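Local coordinates for protein Phthiocerol/phenolphthiocerol synthesis polyketide synthase type I PpsC (Mycobacterium tuberculosis, PDB 5NJI) that probably dehydrates beta-hydroxyacyl intermediates during the assembly of phthiocerol and phenolphthiocerol lipids, through a dehydratase domain captured with a dodecenoyl-CoA, at residues Gly203-Gln208 and Leu236-Thr241; Asp230-Thr235 and Val280-Ser285; Leu171-Leu176 and Gln192-Leu197. The protein carries 1 engineered substitution. All coordinates share one frame; numbering follows the deposited sequence.

Interaction 1 of 3, residues Gly203-Gln208 and Leu236-Thr241; sequences GVARAQ and LGATRT. With 8Z2 (~{S}-[2-[3-[[(2~{R})-4-[[[(2~{R},3~{S},4~{R},5~{R})-5-(6-aminopurin-9-yl)-4-oxidanyl-3-phosphonooxy-oxolan-2-yl]methoxy-oxidanyl-phosphoryl]oxy-oxidanyl-phosphoryl]oxy-3,3-dimethyl-2-oxidanyl-butanoyl]amino]propanoylamino]ethyl] (~{E})-dodec-2-enethioate), chain B.
G203 and A205 receive the turn at A238-R240 in two different ways, one polar and one through methyl groups. The carbonyl of G203 faces the N-terminus of helix 240-246, where R240 N donates to G203 O (3.3 Å, 160° at the hydrogen). T239 leans over the same oxygen with its carbon side, T239 CB lying 3.4 Å from G203 O. The hydroxyl of T239 looks elsewhere. At chi1 58° its OG1 is tucked in above its own backbone, where it donates to L236 O (2.8 Å) and also caps the helix by taking the N-H of A242. That torsion leaves CG2 turned to the strand, and T239 CG2 and A238 CB each come to 3.9 Å from A205 CB, two methyls meeting a third. R240 starts alongside the glycine, its CB 3.8 Å from G203 CA, and its chain, bent at chi3, keeps the guanidinium obliquely beside that same CA although the residue is exposed. On the side of L236-G237, the turn reaches the bound acyl chain: G237 N is 3.7 Å from CA9 of the ligand. The contact illustrates a threonine N-cap whose hydroxyl ties the turn together while its methyl packs on a strand, here beside the acyl pocket of a dehydratase of the double-hotdog fold.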
# COMPACT_ATOMS: atom_id res chain seq x y z
N GLY A 203 -5.27 -13.60 -18.45
CA GLY A 203 -5.51 -13.57 -17.02
C GLY A 203 -5.13 -12.29 -16.32
O GLY A 203 -5.09 -12.26 -15.09
N VAL A 204 -4.84 -11.23 -17.07
CA VAL A 204 -4.48 -9.95 -16.48
C VAL A 204 -5.76 -9.19 -16.13
O VAL A 204 -6.72 -9.17 -16.90
CB VAL A 204 -3.60 -9.15 -17.45
CG1 VAL A 204 -3.19 -7.80 -16.87
CG2 VAL A 204 -2.36 -9.96 -17.83
N ALA A 205 -5.77 -8.57 -14.95
CA ALA A 205 -6.94 -7.82 -14.50
C ALA A 205 -6.78 -6.36 -14.85
O ALA A 205 -5.70 -5.78 -14.70
CB ALA A 205 -7.14 -7.97 -12.99
N ARG A 206 -7.87 -5.75 -15.31
CA ARG A 206 -7.91 -4.35 -15.67
C ARG A 206 -9.12 -3.73 -14.98
O ARG A 206 -10.25 -4.20 -15.14
CB ARG A 206 -7.99 -4.18 -17.19
CG ARG A 206 -6.97 -5.05 -17.93
CD ARG A 206 -6.94 -4.79 -19.43
NE ARG A 206 -6.21 -3.57 -19.76
CZ ARG A 206 -6.76 -2.40 -20.06
NH1 ARG A 206 -5.99 -1.36 -20.33
NH2 ARG A 206 -8.08 -2.26 -20.11
N ALA A 207 -8.87 -2.71 -14.17
CA ALA A 207 -9.91 -2.08 -13.36
C ALA A 207 -9.99 -0.59 -13.63
O ALA A 207 -8.97 0.10 -13.77
CB ALA A 207 -9.67 -2.32 -11.87
N GLN A 208 -11.21 -0.07 -13.64
CA GLN A 208 -11.45 1.35 -13.51
C GLN A 208 -11.56 1.65 -12.03
O GLN A 208 -12.33 0.98 -11.33
CB GLN A 208 -12.75 1.74 -14.23
CG GLN A 208 -13.02 3.23 -14.33
CD GLN A 208 -12.28 3.88 -15.49
OE1 GLN A 208 -11.94 3.23 -16.47
NE2 GLN A 208 -12.02 5.18 -15.37
N LEU A 236 -5.53 -7.43 -8.20
CA LEU A 236 -4.91 -8.75 -8.27
C LEU A 236 -5.91 -9.84 -7.91
O LEU A 236 -5.74 -10.98 -8.36
CB LEU A 236 -3.71 -8.81 -7.34
CG LEU A 236 -2.58 -7.86 -7.74
CD1 LEU A 236 -1.52 -7.85 -6.64
CD2 LEU A 236 -1.95 -8.21 -9.09
N GLY A 237 -6.96 -9.49 -7.18
CA GLY A 237 -8.01 -10.43 -6.83
C GLY A 237 -8.87 -10.87 -7.99
O GLY A 237 -9.64 -11.82 -7.84
N ALA A 238 -8.76 -10.21 -9.14
CA ALA A 238 -9.55 -10.57 -10.31
C ALA A 238 -8.74 -11.29 -11.36
O ALA A 238 -9.29 -11.64 -12.41
CB ALA A 238 -10.19 -9.32 -10.92
N THR A 239 -7.45 -11.54 -11.12
CA THR A 239 -6.64 -12.28 -12.08
C THR A 239 -7.08 -13.74 -12.14
O THR A 239 -7.73 -14.27 -11.24
CB THR A 239 -5.16 -12.22 -11.71
OG1 THR A 239 -4.99 -12.74 -10.40
CG2 THR A 239 -4.64 -10.78 -11.81
N ARG A 240 -6.69 -14.41 -13.23
CA ARG A 240 -6.99 -15.84 -13.35
C ARG A 240 -6.40 -16.62 -12.18
O ARG A 240 -7.06 -17.51 -11.63
CB ARG A 240 -6.47 -16.38 -14.68
CG ARG A 240 -6.86 -17.85 -14.91
CD ARG A 240 -6.97 -18.19 -16.39
NE ARG A 240 -5.80 -17.75 -17.14
CZ ARG A 240 -5.52 -18.14 -18.38
NH1 ARG A 240 -6.31 -18.99 -19.02
NH2 ARG A 240 -4.43 -17.68 -18.99
N THR A 241 -5.16 -16.32 -11.80
CA THR A 241 -4.55 -17.02 -10.67
C THR A 241 -5.40 -16.86 -9.42
O THR A 241 -5.62 -17.82 -8.67
CB THR A 241 -3.14 -16.49 -10.44
OG1 THR A 241 -2.35 -16.74 -11.59
CG2 THR A 241 -2.48 -17.17 -9.25
C2 8Z2 B . 13.73 -10.20 8.58
C4 8Z2 B . 12.28 -11.83 9.42
C5 8Z2 B . 12.90 -11.77 10.58
C6 8Z2 B . 13.92 -10.98 10.76
C8 8Z2 B . 11.37 -13.22 10.79
C10 8Z2 B . -5.90 -11.50 -3.61
C11 8Z2 B . -5.40 -12.50 -4.56
C12 8Z2 B . -5.80 -13.87 -4.14
N9 8Z2 B . 11.29 -12.69 9.57
N7 8Z2 B . 12.32 -12.60 11.41
N3 8Z2 B . 12.68 -11.05 8.40
N1 8Z2 B . 14.37 -10.18 9.79
N6 8Z2 B . 14.43 -11.03 11.97
C1' 8Z2 B . 10.61 -12.70 8.12
C2' 8Z2 B . 11.53 -13.64 7.44
O2' 8Z2 B . 11.72 -12.88 6.25
C3' 8Z2 B . 10.66 -15.00 7.38
O3' 8Z2 B . 11.57 -16.12 7.20
C4' 8Z2 B . 9.47 -14.30 6.44
O4' 8Z2 B . 9.27 -13.09 7.31
C5' 8Z2 B . 8.08 -14.84 6.15
O5' 8Z2 B . 7.26 -15.03 7.24
P1 8Z2 B . 7.53 -15.85 8.43
O11 8Z2 B . 8.19 -14.83 9.24
O12 8Z2 B . 8.56 -16.91 8.32
O6 8Z2 B . 6.12 -16.46 9.18
P2 8Z2 B . 5.59 -15.81 10.56
O21 8Z2 B . 6.67 -14.91 11.29
O22 8Z2 B . 5.01 -16.49 11.65
O7 8Z2 B . 4.43 -14.94 9.81
CPA 8Z2 B . 3.95 -15.05 8.46
CPB 8Z2 B . 2.86 -13.95 8.37
CP8 8Z2 B . 3.53 -12.63 8.77
CP7 8Z2 B . 2.27 -13.84 7.00
CP9 8Z2 B . 1.75 -14.30 9.37
OP3 8Z2 B . 4.54 -12.43 7.85
CP6 8Z2 B . 2.59 -11.40 8.77
OP2 8Z2 B . 1.67 -11.39 9.51
NP2 8Z2 B . 2.96 -10.32 8.09
CP5 8Z2 B . 2.26 -9.06 8.03
CP4 8Z2 B . 1.33 -9.05 6.83
CP3 8Z2 B . 0.60 -7.69 6.81
OP1 8Z2 B . 0.46 -7.07 7.81
NP1 8Z2 B . 0.11 -7.27 5.66
CP2 8Z2 B . -0.55 -6.01 5.52
CP1 8Z2 B . -1.94 -6.05 6.05
S 8Z2 B . -2.99 -7.13 5.04
P3 8Z2 B . 12.73 -16.33 8.51
O31 8Z2 B . 11.74 -16.08 9.86
O32 8Z2 B . 13.69 -15.33 8.70
O33 8Z2 B . 13.40 -17.62 8.70
CA1 8Z2 B . -3.20 -6.28 3.78
CA2 8Z2 B . -4.08 -6.88 2.74
OA1 8Z2 B . -2.75 -5.21 3.52
CA3 8Z2 B . -4.27 -6.13 1.49
CA4 8Z2 B . -5.11 -6.75 0.45
CA5 8Z2 B . -5.04 -6.04 -0.88
CA6 8Z2 B . -5.88 -6.77 -1.91
CA7 8Z2 B . -5.16 -8.04 -2.43
CA8 8Z2 B . -6.11 -9.03 -3.08
CA9 8Z2 B . -5.41 -10.13 -3.92

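Interaction 2 of 3, residues Asp230-Thr235 and Val280-Ser285; sequences DIALQT and VRAVGS. With 8Z2 (~{S}-[2-[3-[[(2~{R})-4-[[[(2~{R},3~{S},4~{R},5~{R})-5-(6-aminopurin-9-yl)-4-oxidanyl-3-phosphonooxy-oxolan-2-yl]methoxy-oxidanyl-phosphoryl]oxy-oxidanyl-phosphoryl]oxy-3,3-dimethyl-2-oxidanyl-butanoyl]amino]propanoylamino]ethyl] (~{E})-dodec-2-enethioate), chain B.
Helix 226-234 and the turn that follows it pass over strand 281-289 with CA-CA separations of 5.6 Å for A232 and A282 and 5.7 Å for T235 and G284, close enough that only small groups fit between them. This is the central feature of the hotdog fold, a helix held against an antiparallel sheet, and such closeness is consistent with the small residues here, A232, A282, G284 and T235. A282 points its methyl at the helix, where A282 CB rests 4.2 Å from A232 CA and 3.5 Å from T235 CG2. No hydrogen bond joins the two segments; the fit is one of shape.

T235 shows how a polar residue can serve in such a place. Its chi1 of 69° folds OG1 back toward the preceding turn, and OG1 donates to A232 O (2.7 Å), arriving nearly along the C=O axis at 175°. A232 O also takes the N-H of T235, so two donors from one residue satisfy it. T235 OG1 also packs against the glycine, 3.8 Å from G284 CA.

The face of the helix turned from the strand belongs to the ligand pocket. Q234, extended beyond CG, meets D230 OD2 with NE2 on its anti side, somewhat out of the carboxylate plane, while OD2 lies almost in the amide plane. Y177 OH binds Q234 OE1 and F191 O binds Q234 NE2, which should fix the amide's rotation and help to position the carboxylate; H187 NE2 gives OD2 a weak bond as well. While D230 OD2 is held by Q234 NE2 at 3.0 Å with an angle of 167°, D230 OD1 faces the acyl chain, 3.6 Å from ligand CA5.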
# COMPACT_ATOMS: atom_id res chain seq x y z
N ASP A 230 -3.94 0.59 -2.04
CA ASP A 230 -4.65 -0.65 -1.75
C ASP A 230 -5.66 -0.97 -2.85
O ASP A 230 -5.78 -2.13 -3.25
CB ASP A 230 -5.35 -0.58 -0.40
CG ASP A 230 -5.88 -1.94 0.03
OD1 ASP A 230 -5.06 -2.76 0.49
OD2 ASP A 230 -7.10 -2.20 -0.13
N ILE A 231 -6.40 0.04 -3.33
CA ILE A 231 -7.37 -0.17 -4.41
C ILE A 231 -6.67 -0.72 -5.64
O ILE A 231 -7.14 -1.68 -6.26
CB ILE A 231 -8.12 1.15 -4.71
CG1 ILE A 231 -9.08 1.50 -3.58
CG2 ILE A 231 -8.89 1.04 -6.04
CD1 ILE A 231 -9.48 2.99 -3.57
N ALA A 232 -5.52 -0.17 -5.98
CA ALA A 232 -4.75 -0.72 -7.09
C ALA A 232 -4.40 -2.19 -6.86
O ALA A 232 -4.52 -3.01 -7.78
CB ALA A 232 -3.48 0.10 -7.32
N LEU A 233 -3.98 -2.55 -5.65
CA LEU A 233 -3.64 -3.95 -5.34
C LEU A 233 -4.84 -4.88 -5.41
O LEU A 233 -4.69 -6.06 -5.72
CB LEU A 233 -3.03 -4.04 -3.94
CG LEU A 233 -1.73 -3.27 -3.69
CD1 LEU A 233 -1.35 -3.41 -2.23
CD2 LEU A 233 -0.62 -3.79 -4.61
N GLN A 234 -6.04 -4.38 -5.09
CA GLN A 234 -7.24 -5.20 -5.11
C GLN A 234 -7.46 -5.81 -6.48
O GLN A 234 -8.10 -6.86 -6.59
CB GLN A 234 -8.45 -4.37 -4.74
CG GLN A 234 -8.52 -3.94 -3.29
CD GLN A 234 -9.59 -2.89 -3.09
OE1 GLN A 234 -10.47 -2.73 -3.92
NE2 GLN A 234 -9.49 -2.13 -2.00
N THR A 235 -6.94 -5.17 -7.53
CA THR A 235 -7.09 -5.68 -8.89
C THR A 235 -6.53 -7.09 -9.02
O THR A 235 -6.98 -7.87 -9.86
CB THR A 235 -6.39 -4.76 -9.88
OG1 THR A 235 -4.98 -4.85 -9.69
CG2 THR A 235 -6.79 -3.33 -9.70
N VAL A 280 -6.96 6.46 -12.49
CA VAL A 280 -8.27 6.00 -12.95
C VAL A 280 -8.25 4.59 -13.51
O VAL A 280 -9.32 3.97 -13.65
CB VAL A 280 -8.87 6.97 -14.00
CG1 VAL A 280 -9.04 8.33 -13.40
CG2 VAL A 280 -8.00 7.05 -15.22
N ARG A 281 -7.08 4.02 -13.83
CA ARG A 281 -6.99 2.68 -14.37
C ARG A 281 -5.88 1.94 -13.67
O ARG A 281 -4.77 2.48 -13.51
CB ARG A 281 -6.70 2.69 -15.89
CG ARG A 281 -7.73 3.42 -16.75
CD ARG A 281 -9.07 2.69 -16.83
NE ARG A 281 -8.92 1.33 -17.33
CZ ARG A 281 -9.92 0.44 -17.41
NH1 ARG A 281 -11.14 0.78 -17.01
NH2 ARG A 281 -9.69 -0.77 -17.87
N ALA A 282 -6.16 0.71 -13.24
CA ALA A 282 -5.16 -0.17 -12.67
C ALA A 282 -5.12 -1.47 -13.44
O ALA A 282 -6.17 -2.02 -13.81
CB ALA A 282 -5.45 -0.43 -11.19
N VAL A 283 -3.91 -1.96 -13.71
CA VAL A 283 -3.69 -3.22 -14.40
C VAL A 283 -2.82 -4.09 -13.50
O VAL A 283 -1.76 -3.64 -13.05
CB VAL A 283 -3.05 -3.01 -15.78
CG1 VAL A 283 -2.90 -4.33 -16.50
CG2 VAL A 283 -3.89 -2.04 -16.60
N GLY A 284 -3.28 -5.29 -13.21
CA GLY A 284 -2.57 -6.18 -12.30
C GLY A 284 -2.41 -7.56 -12.88
O GLY A 284 -3.33 -8.09 -13.52
N SER A 285 -1.23 -8.15 -12.66
CA SER A 285 -0.94 -9.52 -13.05
C SER A 285 -0.41 -10.27 -11.83
O SER A 285 0.28 -9.70 -10.99
CB SER A 285 0.08 -9.59 -14.20
OG SER A 285 1.30 -8.99 -13.85
C2 8Z2 B . 13.73 -10.20 8.58
C4 8Z2 B . 12.28 -11.83 9.42
C5 8Z2 B . 12.90 -11.77 10.58
C6 8Z2 B . 13.92 -10.98 10.76
C8 8Z2 B . 11.37 -13.22 10.79
C10 8Z2 B . -5.90 -11.50 -3.61
C11 8Z2 B . -5.40 -12.50 -4.56
C12 8Z2 B . -5.80 -13.87 -4.14
N9 8Z2 B . 11.29 -12.69 9.57
N7 8Z2 B . 12.32 -12.60 11.41
N3 8Z2 B . 12.68 -11.05 8.40
N1 8Z2 B . 14.37 -10.18 9.79
N6 8Z2 B . 14.43 -11.03 11.97
C1' 8Z2 B . 10.61 -12.70 8.12
C2' 8Z2 B . 11.53 -13.64 7.44
O2' 8Z2 B . 11.72 -12.88 6.25
C3' 8Z2 B . 10.66 -15.00 7.38
O3' 8Z2 B . 11.57 -16.12 7.20
C4' 8Z2 B . 9.47 -14.30 6.44
O4' 8Z2 B . 9.27 -13.09 7.31
C5' 8Z2 B . 8.08 -14.84 6.15
O5' 8Z2 B . 7.26 -15.03 7.24
P1 8Z2 B . 7.53 -15.85 8.43
O11 8Z2 B . 8.19 -14.83 9.24
O12 8Z2 B . 8.56 -16.91 8.32
O6 8Z2 B . 6.12 -16.46 9.18
P2 8Z2 B . 5.59 -15.81 10.56
O21 8Z2 B . 6.67 -14.91 11.29
O22 8Z2 B . 5.01 -16.49 11.65
O7 8Z2 B . 4.43 -14.94 9.81
CPA 8Z2 B . 3.95 -15.05 8.46
CPB 8Z2 B . 2.86 -13.95 8.37
CP8 8Z2 B . 3.53 -12.63 8.77
CP7 8Z2 B . 2.27 -13.84 7.00
CP9 8Z2 B . 1.75 -14.30 9.37
OP3 8Z2 B . 4.54 -12.43 7.85
CP6 8Z2 B . 2.59 -11.40 8.77
OP2 8Z2 B . 1.67 -11.39 9.51
NP2 8Z2 B . 2.96 -10.32 8.09
CP5 8Z2 B . 2.26 -9.06 8.03
CP4 8Z2 B . 1.33 -9.05 6.83
CP3 8Z2 B . 0.60 -7.69 6.81
OP1 8Z2 B . 0.46 -7.07 7.81
NP1 8Z2 B . 0.11 -7.27 5.66
CP2 8Z2 B . -0.55 -6.01 5.52
CP1 8Z2 B . -1.94 -6.05 6.05
S 8Z2 B . -2.99 -7.13 5.04
P3 8Z2 B . 12.73 -16.33 8.51
O31 8Z2 B . 11.74 -16.08 9.86
O32 8Z2 B . 13.69 -15.33 8.70
O33 8Z2 B . 13.40 -17.62 8.70
CA1 8Z2 B . -3.20 -6.28 3.78
CA2 8Z2 B . -4.08 -6.88 2.74
OA1 8Z2 B . -2.75 -5.21 3.52
CA3 8Z2 B . -4.27 -6.13 1.49
CA4 8Z2 B . -5.11 -6.75 0.45
CA5 8Z2 B . -5.04 -6.04 -0.88
CA6 8Z2 B . -5.88 -6.77 -1.91
CA7 8Z2 B . -5.16 -8.04 -2.43
CA8 8Z2 B . -6.11 -9.03 -3.08
CA9 8Z2 B . -5.41 -10.13 -3.92

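Interaction 3 of 3, residues Leu171-Leu176 and Gln192-Leu197; sequences LDPDDL and QGIVGL
L197 and L176 both carry CG anti to the backbone N (chi1 -169° and 172°), which swings their branches into one apolar layer between helix 173-182 and strand 194-200. There the two side chains cross at about a right angle, L197 CD2 lying 3.9 Å from L176 CB. I194 is also crossed nearly squarely by L176, and the methyls L176 CD2 and I194 CD1 are pressed to 3.5 Å, tighter than usual for two carbons. P173, in the first turn of the helix, touches the strand backbone, with P173 CB 3.5 Å from I194 O and CG against the carbonyl of V195. Beyond the ring the backbones join: L171 N donates to L197 O (2.8 Å, 171° at the hydrogen) from above the carbonyl plane. A water bridges the pair, donating to L171 O at 2.6 Å and accepting from L197 N at 2.8 Å. D172 is the N-cap, its OD1 taking the N-H of D174 (2.9 Å). This aspartate cap starts the helix just after edge strand 168-171, and a classic beta bulge at V195-G196, facing Q208, marks the neighbouring strand; the contact joins helix 173-182 to the border of what is, by family, probably the second hotdog.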
# COMPACT_ATOMS: atom_id res chain seq x y z
N LEU A 171 -16.11 -8.15 -15.77
CA LEU A 171 -16.42 -8.73 -14.48
C LEU A 171 -17.21 -7.72 -13.64
O LEU A 171 -17.23 -6.52 -13.93
CB LEU A 171 -15.14 -9.15 -13.74
CG LEU A 171 -14.23 -10.14 -14.47
CD1 LEU A 171 -12.97 -10.40 -13.66
CD2 LEU A 171 -14.95 -11.45 -14.75
N ASP A 172 -17.87 -8.23 -12.60
CA ASP A 172 -18.67 -7.39 -11.73
C ASP A 172 -17.87 -7.05 -10.48
O ASP A 172 -17.48 -7.97 -9.75
CB ASP A 172 -19.96 -8.11 -11.36
CG ASP A 172 -20.86 -7.31 -10.42
OD1 ASP A 172 -20.50 -6.18 -10.03
OD2 ASP A 172 -21.94 -7.82 -10.07
N PRO A 173 -17.58 -5.77 -10.20
CA PRO A 173 -16.82 -5.46 -8.97
C PRO A 173 -17.46 -6.01 -7.71
O PRO A 173 -16.73 -6.37 -6.77
CB PRO A 173 -16.78 -3.93 -8.97
CG PRO A 173 -16.92 -3.55 -10.41
CD PRO A 173 -17.84 -4.56 -11.00
N ASP A 174 -18.79 -6.10 -7.63
CA ASP A 174 -19.41 -6.66 -6.43
C ASP A 174 -18.94 -8.08 -6.17
O ASP A 174 -18.81 -8.50 -5.01
CB ASP A 174 -20.93 -6.63 -6.54
CG ASP A 174 -21.49 -5.23 -6.71
OD1 ASP A 174 -20.78 -4.26 -6.37
OD2 ASP A 174 -22.64 -5.10 -7.18
N ASP A 175 -18.68 -8.85 -7.24
CA ASP A 175 -18.20 -10.21 -7.08
C ASP A 175 -16.79 -10.25 -6.52
O ASP A 175 -16.45 -11.16 -5.76
CB ASP A 175 -18.22 -10.95 -8.42
CG ASP A 175 -19.62 -11.36 -8.86
OD1 ASP A 175 -20.55 -11.29 -8.03
OD2 ASP A 175 -19.78 -11.76 -10.03
N LEU A 176 -15.94 -9.29 -6.91
CA LEU A 176 -14.60 -9.22 -6.33
C LEU A 176 -14.66 -8.95 -4.84
O LEU A 176 -14.03 -9.65 -4.04
CB LEU A 176 -13.76 -8.16 -7.05
CG LEU A 176 -12.39 -7.86 -6.42
CD1 LEU A 176 -11.44 -9.05 -6.47
CD2 LEU A 176 -11.75 -6.63 -7.06
N GLN A 192 -13.59 0.80 -1.25
CA GLN A 192 -14.32 0.18 -2.35
C GLN A 192 -14.23 1.06 -3.60
O GLN A 192 -15.21 1.64 -4.08
CB GLN A 192 -15.76 -0.09 -1.94
CG GLN A 192 -15.90 -1.22 -0.92
CD GLN A 192 -17.30 -1.32 -0.33
OE1 GLN A 192 -18.25 -0.85 -0.93
NE2 GLN A 192 -17.42 -1.91 0.86
N GLY A 193 -13.01 1.14 -4.12
CA GLY A 193 -12.70 1.99 -5.25
C GLY A 193 -12.69 1.34 -6.61
O GLY A 193 -12.53 2.04 -7.60
N ILE A 194 -12.87 0.03 -6.70
CA ILE A 194 -12.97 -0.61 -8.01
C ILE A 194 -14.40 -0.46 -8.50
O ILE A 194 -15.34 -0.97 -7.88
CB ILE A 194 -12.52 -2.07 -7.94
CG1 ILE A 194 -11.00 -2.10 -7.72
CG2 ILE A 194 -12.87 -2.79 -9.22
CD1 ILE A 194 -10.40 -3.45 -7.62
N VAL A 195 -14.58 0.25 -9.61
CA VAL A 195 -15.92 0.53 -10.13
C VAL A 195 -16.14 -0.07 -11.51
O VAL A 195 -17.28 -0.06 -11.99
CB VAL A 195 -16.23 2.04 -10.14
CG1 VAL A 195 -16.26 2.53 -8.73
CG2 VAL A 195 -15.23 2.83 -10.96
N GLY A 196 -15.11 -0.59 -12.14
CA GLY A 196 -15.26 -1.39 -13.34
C GLY A 196 -14.13 -2.38 -13.39
O GLY A 196 -13.04 -2.12 -12.88
N LEU A 197 -14.39 -3.54 -13.99
CA LEU A 197 -13.45 -4.63 -13.87
C LEU A 197 -13.57 -5.52 -15.10
O LEU A 197 -14.66 -5.73 -15.62
CB LEU A 197 -13.74 -5.40 -12.57
CG LEU A 197 -12.76 -6.44 -12.06
CD1 LEU A 197 -11.36 -5.83 -11.88
CD2 LEU A 197 -13.27 -6.98 -10.75
O HOH W 1 -17.07 -4.07 -14.80

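How the interactions relate
The three contacts lie in the second half of the chain, on one side of its centre, and all belong to the dehydratase domain. Interaction 3 closes before the others open, whereas the segments of interactions 1 and 2 alternate along the sequence. Strands 194-200, 205-209 and 281-289 are antiparallel neighbours, so all three contacts rest on adjoining strands; centres are about 8 Å apart for interactions 1 and 2, and about 11 Å from either to interaction 3. Helix 226-234 leads into the 3-10 turn of interaction 1, and L176 of interaction 3 packs on both G237 and Q234. Interactions 1 and 2 thus line successive parts of the acyl pocket, with interaction 3 packed behind them.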